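Local coordinates for protein zinc transport transcriptional regulator (Lactococcus lactis subsp. lactis, PDB 5YHY) that probably acts as a zinc-responsive, DNA-binding transcriptional regulator of the MarR winged helix-turn-helix family, at residues A[22-27]-A[106-111]. The protein carries 1 engineered substitution. Residues are numbered along the deposited sequence; the frame is centred on the assembly and turned at random.
Sequences KHEILL and KEHATH. With ZN (zinc ion), chain B.
A shared zinc ion joins Glu24, in the loop that follows helix 4-19, to His108 on helix 102-123, in a buried contact of the MarR-type fold. Glu24 OE1 binds the metal at 1.9 Å and His108 NE2 at 2.0 Å; His42 and His112 complete the site. Glu24 OE1 comes up at the edge of the imidazole, near its plane, with the zinc rather than a hydrogen bond linking them; carboxylate and ring planes are 18° apart. With CG anti to the backbone N (chi1 -160°), His108 swings its ring toward the loop, where Leu26 CD1 lies 3.6 Å from CE1. The same methyl rests 4.1 Å from His111 CB, so it sits against the helix. Replacing Leu26 by an alanine would remove both methyls and is likely to leave a gap beside the His108 ring and the His111 CB. Further along, one water bridges Leu27 O and His111 ND1, lying in the imidazole plane. The other ring nitrogen, His111 NE2, donates to Glu107 OE2 (3.1 Å), so both are engaged and the ring's rotation is restrained. Helix 38-49 packs against His108 through Glu41 and Met45, while Ile25 and Leu27 meet Phe18 of helix 4-19, and Leu27 also touches Phe145 of the second subunit.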
ATOM      1  N   LYS A  22      -2.715   4.666  -6.959  1.00 38.08           N
ATOM      2  CA  LYS A  22      -2.483   3.661  -7.994  1.00 35.76           C
ATOM      3  C   LYS A  22      -3.502   2.533  -7.923  1.00 34.12           C
ATOM      4  O   LYS A  22      -4.007   2.215  -6.848  1.00 35.91           O
ATOM      5  CB  LYS A  22      -1.066   3.093  -7.881  1.00 33.55           C
ATOM      6  CG  LYS A  22       0.019   4.091  -8.232  1.00 35.28           C
ATOM      7  CD  LYS A  22       1.393   3.477  -8.060  1.00 34.94           C
ATOM      8  CE  LYS A  22       2.479   4.534  -8.200  1.00 40.77           C
ATOM      9  NZ  LYS A  22       3.827   3.944  -8.041  1.00 36.37           N
ATOM     10  N   HIS A  23      -3.805   1.934  -9.072  1.00 32.58           N
ATOM     11  CA  HIS A  23      -4.733   0.807  -9.134  1.00 33.35           C
ATOM     12  C   HIS A  23      -4.006  -0.499  -8.882  1.00 30.99           C
ATOM     13  O   HIS A  23      -4.611  -1.477  -8.464  1.00 30.39           O
ATOM     14  CB  HIS A  23      -5.392   0.712 -10.515  1.00 36.32           C
ATOM     15  CG  HIS A  23      -6.486   1.705 -10.740  1.00 39.84           C
ATOM     16  ND1 HIS A  23      -7.464   1.963  -9.803  1.00 45.22           N
ATOM     17  CD2 HIS A  23      -6.768   2.493 -11.806  1.00 40.14           C
ATOM     18  CE1 HIS A  23      -8.295   2.875 -10.278  1.00 46.28           C
ATOM     19  NE2 HIS A  23      -7.894   3.212 -11.491  1.00 44.44           N
ATOM     20  N   GLU A  24      -2.706  -0.508  -9.169  1.00 27.53           N
ATOM     21  CA  GLU A  24      -1.907  -1.721  -9.118  1.00 25.95           C
ATOM     22  C   GLU A  24      -0.480  -1.369  -8.742  1.00 24.59           C
ATOM     23  O   GLU A  24       0.014  -0.302  -9.099  1.00 24.93           O
ATOM     24  CB  GLU A  24      -1.876  -2.394 -10.493  1.00 31.13           C
ATOM     25  CG  GLU A  24      -2.948  -3.428 -10.726  1.00 33.72           C
ATOM     26  CD  GLU A  24      -2.697  -4.216 -11.997  1.00 29.97           C
ATOM     27  OE1 GLU A  24      -2.564  -3.590 -13.067  1.00 28.21           O
ATOM     28  OE2 GLU A  24      -2.635  -5.462 -11.927  1.00 33.70           O
ATOM     29  N   ILE A  25       0.188  -2.272  -8.030  1.00 24.36           N
ATOM     30  CA  ILE A  25       1.610  -2.103  -7.761  1.00 22.08           C
ATOM     31  C   ILE A  25       2.408  -2.607  -8.965  1.00 20.99           C
ATOM     32  O   ILE A  25       2.512  -3.808  -9.200  1.00 21.96           O
ATOM     33  CB  ILE A  25       2.040  -2.860  -6.491  1.00 23.47           C
ATOM     34  CG1 ILE A  25       1.294  -2.323  -5.263  1.00 28.60           C
ATOM     35  CG2 ILE A  25       3.554  -2.745  -6.285  1.00 25.36           C
ATOM     36  CD1 ILE A  25       1.634  -0.902  -4.928  1.00 33.32           C
ATOM     37  N   LEU A  26       2.959  -1.672  -9.733  1.00 21.01           N
ATOM     38  CA  LEU A  26       3.741  -2.012 -10.916  1.00 21.75           C
ATOM     39  C   LEU A  26       5.048  -1.243 -10.900  1.00 22.42           C
ATOM     40  O   LEU A  26       5.067  -0.051 -10.581  1.00 26.43           O
ATOM     41  CB  LEU A  26       2.970  -1.671 -12.192  1.00 24.97           C
ATOM     42  CG  LEU A  26       1.726  -2.528 -12.415  1.00 23.01           C
ATOM     43  CD1 LEU A  26       0.865  -1.936 -13.528  1.00 25.28           C
ATOM     44  CD2 LEU A  26       2.105  -3.962 -12.733  1.00 22.79           C
ATOM     45  N   LEU A  27       6.131  -1.929 -11.252  1.00 23.40           N
ATOM     46  CA  LEU A  27       7.462  -1.317 -11.298  1.00 23.32           C
ATOM     47  C   LEU A  27       7.861  -0.955 -12.714  1.00 28.23           C
ATOM     48  O   LEU A  27       7.294  -1.462 -13.677  1.00 29.14           O
ATOM     49  CB  LEU A  27       8.511  -2.281 -10.748  1.00 22.12           C
ATOM     50  CG  LEU A  27       8.398  -2.592  -9.260  1.00 21.79           C
ATOM     51  CD1 LEU A  27       9.315  -3.759  -8.882  1.00 26.30           C
ATOM     52  CD2 LEU A  27       8.728  -1.359  -8.443  1.00 23.45           C
ATOM     53  N   LYS A 106       0.237  -3.434 -24.991  1.00 24.64           N
ATOM     54  CA  LYS A 106       1.648  -3.789 -24.991  1.00 26.46           C
ATOM     55  C   LYS A 106       2.345  -3.149 -23.802  1.00 24.32           C
ATOM     56  O   LYS A 106       3.154  -3.801 -23.136  1.00 25.66           O
ATOM     57  CB  LYS A 106       2.326  -3.356 -26.297  1.00 26.03           C
ATOM     58  CG  LYS A 106       3.796  -3.739 -26.374  1.00 34.29           C
ATOM     59  CD  LYS A 106       4.470  -3.086 -27.578  1.00 39.01           C
ATOM     60  CE  LYS A 106       5.987  -3.207 -27.501  1.00 46.66           C
ATOM     61  NZ  LYS A 106       6.653  -2.368 -28.536  1.00 50.34           N
ATOM     62  N   GLU A 107       2.023  -1.885 -23.529  1.00 22.40           N
ATOM     63  CA  GLU A 107       2.639  -1.169 -22.415  1.00 25.71           C
ATOM     64  C   GLU A 107       2.283  -1.818 -21.092  1.00 25.63           C
ATOM     65  O   GLU A 107       3.146  -2.017 -20.240  1.00 23.97           O
ATOM     66  CB  GLU A 107       2.221   0.299 -22.376  1.00 28.52           C
ATOM     67  CG  GLU A 107       2.825   1.059 -21.201  1.00 34.52           C
ATOM     68  CD  GLU A 107       2.403   2.519 -21.138  1.00 44.10           C
ATOM     69  OE1 GLU A 107       1.980   3.071 -22.176  1.00 49.03           O
ATOM     70  OE2 GLU A 107       2.500   3.116 -20.043  1.00 51.31           O
ATOM     71  N   HIS A 108       1.006  -2.135 -20.907  1.00 24.19           N
ATOM     72  CA  HIS A 108       0.616  -2.735 -19.638  1.00 23.14           C
ATOM     73  C   HIS A 108       1.244  -4.108 -19.441  1.00 22.65           C
ATOM     74  O   HIS A 108       1.654  -4.450 -18.328  1.00 22.43           O
ATOM     75  CB  HIS A 108      -0.901  -2.828 -19.494  1.00 24.23           C
ATOM     76  CG  HIS A 108      -1.347  -2.973 -18.075  1.00 22.59           C
ATOM     77  ND1 HIS A 108      -1.324  -1.926 -17.183  1.00 21.28           N
ATOM     78  CD2 HIS A 108      -1.797  -4.051 -17.385  1.00 21.89           C
ATOM     79  CE1 HIS A 108      -1.767  -2.341 -16.007  1.00 23.98           C
ATOM     80  NE2 HIS A 108      -2.039  -3.629 -16.102  1.00 22.05           N
ATOM     81  N   ALA A 109       1.305  -4.898 -20.508  1.00 21.73           N
ATOM     82  CA  ALA A 109       1.933  -6.203 -20.438  1.00 23.05           C
ATOM     83  C   ALA A 109       3.392  -6.029 -20.028  1.00 25.56           C
ATOM     84  O   ALA A 109       3.907  -6.769 -19.192  1.00 25.31           O
ATOM     85  CB  ALA A 109       1.833  -6.919 -21.771  1.00 27.42           C
ATOM     86  N   THR A 110       4.049  -5.034 -20.608  1.00 23.68           N
ATOM     87  CA  THR A 110       5.445  -4.782 -20.265  1.00 26.65           C
ATOM     88  C   THR A 110       5.613  -4.454 -18.780  1.00 24.14           C
ATOM     89  O   THR A 110       6.558  -4.934 -18.132  1.00 24.11           O
ATOM     90  CB  THR A 110       6.042  -3.664 -21.125  1.00 26.16           C
ATOM     91  OG1 THR A 110       6.030  -4.076 -22.495  1.00 28.24           O
ATOM     92  CG2 THR A 110       7.471  -3.386 -20.712  1.00 27.66           C
ATOM     93  N   HIS A 111       4.710  -3.643 -18.238  1.00 21.92           N
ATOM     94  CA  HIS A 111       4.784  -3.293 -16.823  1.00 23.14           C
ATOM     95  C   HIS A 111       4.682  -4.531 -15.937  1.00 22.46           C
ATOM     96  O   HIS A 111       5.448  -4.685 -14.986  1.00 21.41           O
ATOM     97  CB  HIS A 111       3.697  -2.295 -16.435  1.00 23.55           C
ATOM     98  CG  HIS A 111       3.843  -0.961 -17.092  1.00 26.26           C
ATOM     99  ND1 HIS A 111       5.069  -0.408 -17.386  1.00 27.13           N
ATOM    100  CD2 HIS A 111       2.915  -0.068 -17.513  1.00 30.74           C
ATOM    101  CE1 HIS A 111       4.892   0.765 -17.970  1.00 33.47           C
ATOM    102  NE2 HIS A 111       3.593   0.996 -18.055  1.00 33.64           N
TER
HETATM  103 ZN    ZN B 201      -2.380  -4.860 -14.521  1.00 22.57          ZN
HETATM  104  O   HOH W   1       7.592  -1.496 -16.587  1.00 28.98           O